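Local coordinates for dihydrofolate reductase (Moritella profunda, PDB 3IA4), which probably catalyses the NADPH-dependent reduction of 7,8-dihydrofolate to tetrahydrofolate, a key step of folate metabolism, and is held here with NADPH and methotrexate, at residues T75-L80 against V84-D89. Numbering follows the deposited sequence.
Sequences TVVATL and VVAAGD. With NDP (NADPH dihydro-nicotinamide-adenine-dinucleotide phosphate), chain E.
Val84 carries CG1 anti to its backbone N (chi1 171°), which swings CG2 back beside that N and lays it against Leu80 O at 3.5 Å. In Thr75, chi1 of -62° puts CG2, rather than the hydroxyl, opposite the backbone N and sends the methyl out to Ala86, with CG2 and CB 4.4 Å apart. Val77 adds a second methyl from the same face of strand 75-77: its CG1 comes to 4.5 Å from Ala86 CB. This single alanine methyl thus meets two strand residues two positions apart, while Ile61 of the adjoining strand 60-63 also touches it.

The polar link is the first turn of helix 80-87: Val84 N donates to Leu80 O over 3.0 Å, with an N-H...O angle of 161°. Just before it, Thr79 N-caps the helix, its OG1 hydrogen-bonded to Asp82 N. Gly88, with positive phi, is the first residue to leave the helical path.

Strand 75-77, helix 80-87 and parallel strand 92-97 form a beta-alpha-beta crossover, and this contact packs the edge strand against the later part of the helix. The strand-to-helix turn also borders the cofactor: Ala78 O approaches NADPH C2A to 3.3 Å, and Leu80 CD2 lies 3.9 Å from N6A, with Gln104 near the leucine side chain. The chemistry is therefore divided, with loose methyl contacts between strand and helix, and a capped first turn in which the Leu80 carbonyl is held by Val84 N while the leucine side chain supplies an apolar surface beside the adenine amino group.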
ATOM      1  N   THR A  75      14.349  -2.493   7.975  1.00 14.41           N
ATOM      2  CA  THR A  75      14.326  -3.584   8.911  1.00 11.49           C
ATOM      3  C   THR A  75      13.665  -4.772   8.236  1.00 16.43           C
ATOM      4  O   THR A  75      12.491  -4.681   7.865  1.00 17.02           O
ATOM      5  CB  THR A  75      13.499  -3.163  10.135  1.00 15.97           C
ATOM      6  OG1 THR A  75      14.177  -2.037  10.737  1.00 14.86           O
ATOM      7  CG2 THR A  75      13.322  -4.346  11.119  1.00 17.96           C
ATOM      8  N   VAL A  76      14.414  -5.872   8.072  1.00 14.26           N
ATOM      9  CA  VAL A  76      13.856  -7.076   7.430  1.00 15.03           C
ATOM     10  C   VAL A  76      13.354  -8.007   8.489  1.00 16.82           C
ATOM     11  O   VAL A  76      14.067  -8.306   9.470  1.00 18.13           O
ATOM     12  CB  VAL A  76      14.911  -7.798   6.558  1.00 14.36           C
ATOM     13  CG1 VAL A  76      14.390  -9.146   6.047  1.00 16.62           C
ATOM     14  CG2 VAL A  76      15.281  -6.845   5.375  1.00 19.01           C
ATOM     15  N   VAL A  77      12.124  -8.486   8.315  1.00 12.34           N
ATOM     16  CA  VAL A  77      11.525  -9.440   9.280  1.00 13.39           C
ATOM     17  C   VAL A  77      11.033 -10.654   8.528  1.00 19.02           C
ATOM     18  O   VAL A  77      10.668 -10.555   7.335  1.00 16.29           O
ATOM     19  CB  VAL A  77      10.378  -8.825  10.046  1.00 15.50           C
ATOM     20  CG1 VAL A  77      10.882  -7.691  11.012  1.00 17.61           C
ATOM     21  CG2 VAL A  77       9.350  -8.257   9.067  1.00 16.86           C
ATOM     22  N   ALA A  78      10.993 -11.813   9.198  1.00 17.17           N
ATOM     23  CA  ALA A  78      10.692 -13.031   8.476  1.00 16.15           C
ATOM     24  C   ALA A  78       9.264 -13.520   8.648  1.00 18.36           C
ATOM     25  O   ALA A  78       8.871 -14.549   8.063  1.00 18.44           O
ATOM     26  CB  ALA A  78      11.693 -14.164   8.900  1.00 19.38           C
ATOM     27  N   THR A  79       8.491 -12.802   9.448  1.00 18.03           N
ATOM     28  CA  THR A  79       7.081 -13.159   9.670  1.00 16.00           C
ATOM     29  C   THR A  79       6.275 -11.873   9.883  1.00 16.67           C
ATOM     30  O   THR A  79       6.822 -10.820  10.303  1.00 16.27           O
ATOM     31  CB  THR A  79       6.842 -14.049  10.931  1.00 21.62           C
ATOM     32  OG1 THR A  79       7.171 -13.314  12.120  1.00 20.39           O
ATOM     33  CG2 THR A  79       7.666 -15.328  10.903  1.00 20.57           C
ATOM     34  N   LEU A  80       4.963 -11.983   9.676  1.00 14.90           N
ATOM     35  CA  LEU A  80       4.075 -10.860   9.926  1.00 18.22           C
ATOM     36  C   LEU A  80       4.079 -10.460  11.394  1.00 16.89           C
ATOM     37  O   LEU A  80       4.021  -9.272  11.717  1.00 18.89           O
ATOM     38  CB  LEU A  80       2.639 -11.234   9.530  1.00 22.04           C
ATOM     39  CG  LEU A  80       2.090 -10.905   8.135  1.00 27.86           C
ATOM     40  CD1 LEU A  80       3.108 -10.266   7.294  1.00 25.72           C
ATOM     41  CD2 LEU A  80       1.464 -12.109   7.400  1.00 25.69           C
ATOM     42  N   VAL A  84       4.845  -6.711  13.096  1.00 15.98           N
ATOM     43  CA  VAL A  84       4.039  -6.025  14.102  1.00 16.16           C
ATOM     44  C   VAL A  84       4.852  -5.639  15.359  1.00 18.14           C
ATOM     45  O   VAL A  84       4.686  -4.528  15.878  1.00 19.57           O
ATOM     46  CB  VAL A  84       2.829  -6.865  14.488  1.00 19.65           C
ATOM     47  CG1 VAL A  84       2.091  -6.255  15.697  1.00 19.04           C
ATOM     48  CG2 VAL A  84       1.865  -6.943  13.284  1.00 15.66           C
ATOM     49  N   VAL A  85       5.738  -6.537  15.794  1.00 18.12           N
ATOM     50  CA  VAL A  85       6.680  -6.220  16.882  1.00 22.73           C
ATOM     51  C   VAL A  85       7.624  -5.040  16.561  1.00 20.51           C
ATOM     52  O   VAL A  85       7.842  -4.164  17.396  1.00 18.98           O
ATOM     53  CB  VAL A  85       7.506  -7.465  17.329  1.00 21.23           C
ATOM     54  CG1 VAL A  85       8.515  -7.067  18.356  1.00 23.94           C
ATOM     55  CG2 VAL A  85       6.574  -8.542  17.866  1.00 23.53           C
ATOM     56  N   ALA A  86       8.154  -4.998  15.341  1.00 19.54           N
ATOM     57  CA  ALA A  86       9.053  -3.904  14.917  1.00 19.37           C
ATOM     58  C   ALA A  86       8.326  -2.543  14.892  1.00 20.05           C
ATOM     59  O   ALA A  86       8.890  -1.468  15.224  1.00 18.78           O
ATOM     60  CB  ALA A  86       9.601  -4.225  13.541  1.00 18.91           C
ATOM     61  N   ALA A  87       7.078  -2.579  14.459  1.00 18.45           N
ATOM     62  CA  ALA A  87       6.184  -1.404  14.424  1.00 20.87           C
ATOM     63  C   ALA A  87       5.909  -0.761  15.810  1.00 23.67           C
ATOM     64  O   ALA A  87       5.535   0.419  15.920  1.00 24.21           O
ATOM     65  CB  ALA A  87       4.860  -1.768  13.733  1.00 22.80           C
ATOM     66  N   GLY A  88       6.010  -1.559  16.858  1.00 20.67           N
ATOM     67  CA  GLY A  88       5.931  -1.021  18.209  1.00 21.85           C
ATOM     68  C   GLY A  88       4.535  -0.503  18.589  1.00 26.48           C
ATOM     69  O   GLY A  88       3.540  -0.856  17.956  1.00 31.50           O
ATOM     70  N   ASP A  89       4.434   0.358  19.600  1.00 23.01           N
ATOM     71  CA  ASP A  89       3.095   0.750  20.056  1.00 28.03           C
ATOM     72  C   ASP A  89       2.565   1.967  19.355  1.00 28.93           C
ATOM     73  O   ASP A  89       2.083   2.850  20.020  1.00 33.23           O
ATOM     74  CB  ASP A  89       3.121   1.087  21.563  1.00 29.76           C
ATOM     75  CG  ASP A  89       2.918  -0.126  22.439  1.00 42.44           C
ATOM     76  OD1 ASP A  89       1.765  -0.672  22.459  1.00 44.60           O
ATOM     77  OD2 ASP A  89       3.911  -0.510  23.123  1.00 42.47           O
TER
HETATM   78  PA  NDP E 163       5.157  -8.411  -2.536  1.00 11.71           P
HETATM   79  O1A NDP E 163       3.944  -8.719  -1.697  1.00 12.52           O
HETATM   80  O2A NDP E 163       5.676  -7.013  -2.674  1.00 12.37           O
HETATM   81  O5B NDP E 163       6.441  -9.334  -2.116  1.00 11.41           O
HETATM   82  C5B NDP E 163       6.233 -10.747  -1.907  1.00 11.27           C
HETATM   83  C4B NDP E 163       7.530 -11.266  -1.299  1.00 13.33           C
HETATM   84  O4B NDP E 163       7.486 -10.927   0.095  1.00 14.51           O
HETATM   85  C3B NDP E 163       7.541 -12.813  -1.247  1.00 14.88           C
HETATM   86  O3B NDP E 163       7.992 -13.341  -2.490  1.00 15.25           O
HETATM   87  C2B NDP E 163       8.437 -13.125  -0.060  1.00 16.38           C
HETATM   88  O2B NDP E 163       9.791 -12.735  -0.312  1.00 15.77           O
HETATM   89  C1B NDP E 163       7.933 -12.061   0.894  1.00 13.11           C
HETATM   90  N9A NDP E 163       6.843 -12.521   1.780  1.00 12.61           N
HETATM   91  C8A NDP E 163       5.535 -12.522   1.478  1.00 16.73           C
HETATM   92  N7A NDP E 163       4.795 -12.911   2.537  1.00 17.11           N
HETATM   93  C5A NDP E 163       5.666 -13.149   3.557  1.00 15.82           C
HETATM   94  C6A NDP E 163       5.585 -13.548   4.969  1.00 21.11           C
HETATM   95  N6A NDP E 163       4.395 -13.855   5.582  1.00 17.89           N
HETATM   96  N1A NDP E 163       6.789 -13.630   5.632  1.00 17.29           N
HETATM   97  C2A NDP E 163       7.978 -13.338   5.118  1.00 14.90           C
HETATM   98  N3A NDP E 163       8.110 -12.971   3.846  1.00 18.10           N
HETATM   99  C4A NDP E 163       6.995 -12.862   3.050  1.00 15.18           C
HETATM  100  O3  NDP E 163       4.988  -9.026  -4.023  1.00 11.59           O
HETATM  101  PN  NDP E 163       3.841  -9.072  -5.151  1.00 12.43           P
HETATM  102  O1N NDP E 163       2.649  -9.756  -4.590  1.00 14.03           O
HETATM  103  O2N NDP E 163       4.462  -9.596  -6.395  1.00 14.24           O
HETATM  104  O5D NDP E 163       3.413  -7.554  -5.303  1.00 12.63           O
HETATM  105  C5D NDP E 163       4.273  -6.675  -6.015  1.00 12.17           C
HETATM  106  C4D NDP E 163       3.479  -5.956  -7.100  1.00 12.08           C
HETATM  107  O4D NDP E 163       2.539  -5.001  -6.481  1.00 12.16           O
HETATM  108  C3D NDP E 163       4.340  -5.119  -8.059  1.00 13.06           C
HETATM  109  O3D NDP E 163       3.761  -5.187  -9.376  1.00 15.61           O
HETATM  110  C2D NDP E 163       4.183  -3.686  -7.547  1.00 10.49           C
HETATM  111  O2D NDP E 163       4.395  -2.669  -8.557  1.00 14.26           O
HETATM  112  C1D NDP E 163       2.745  -3.719  -7.107  1.00 12.10           C
HETATM  113  N1N NDP E 163       2.375  -2.742  -6.089  1.00 13.82           N
HETATM  114  C2N NDP E 163       1.344  -1.935  -6.350  1.00 12.02           C
HETATM  115  C3N NDP E 163       0.887  -1.080  -5.379  1.00 10.14           C
HETATM  116  C7N NDP E 163      -0.261  -0.180  -5.716  1.00 10.00           C
HETATM  117  O7N NDP E 163      -0.758   0.468  -4.819  1.00 10.91           O
HETATM  118  N7N NDP E 163      -0.818  -0.165  -6.931  1.00 10.06           N
HETATM  119  C4N NDP E 163       1.491  -0.941  -3.991  1.00 12.05           C
HETATM  120  C5N NDP E 163       2.546  -1.929  -3.844  1.00  8.88           C
HETATM  121  C6N NDP E 163       2.971  -2.731  -4.875  1.00 14.82           C
HETATM  122  P2B NDP E 163      11.003 -13.805  -0.158  1.00 15.16           P
HETATM  123  O1X NDP E 163      12.185 -12.937  -0.163  1.00 16.31           O
HETATM  124  O2X NDP E 163      10.663 -14.556   1.084  1.00 14.37           O
HETATM  125  O3X NDP E 163      10.845 -14.740  -1.325  1.00 19.52           O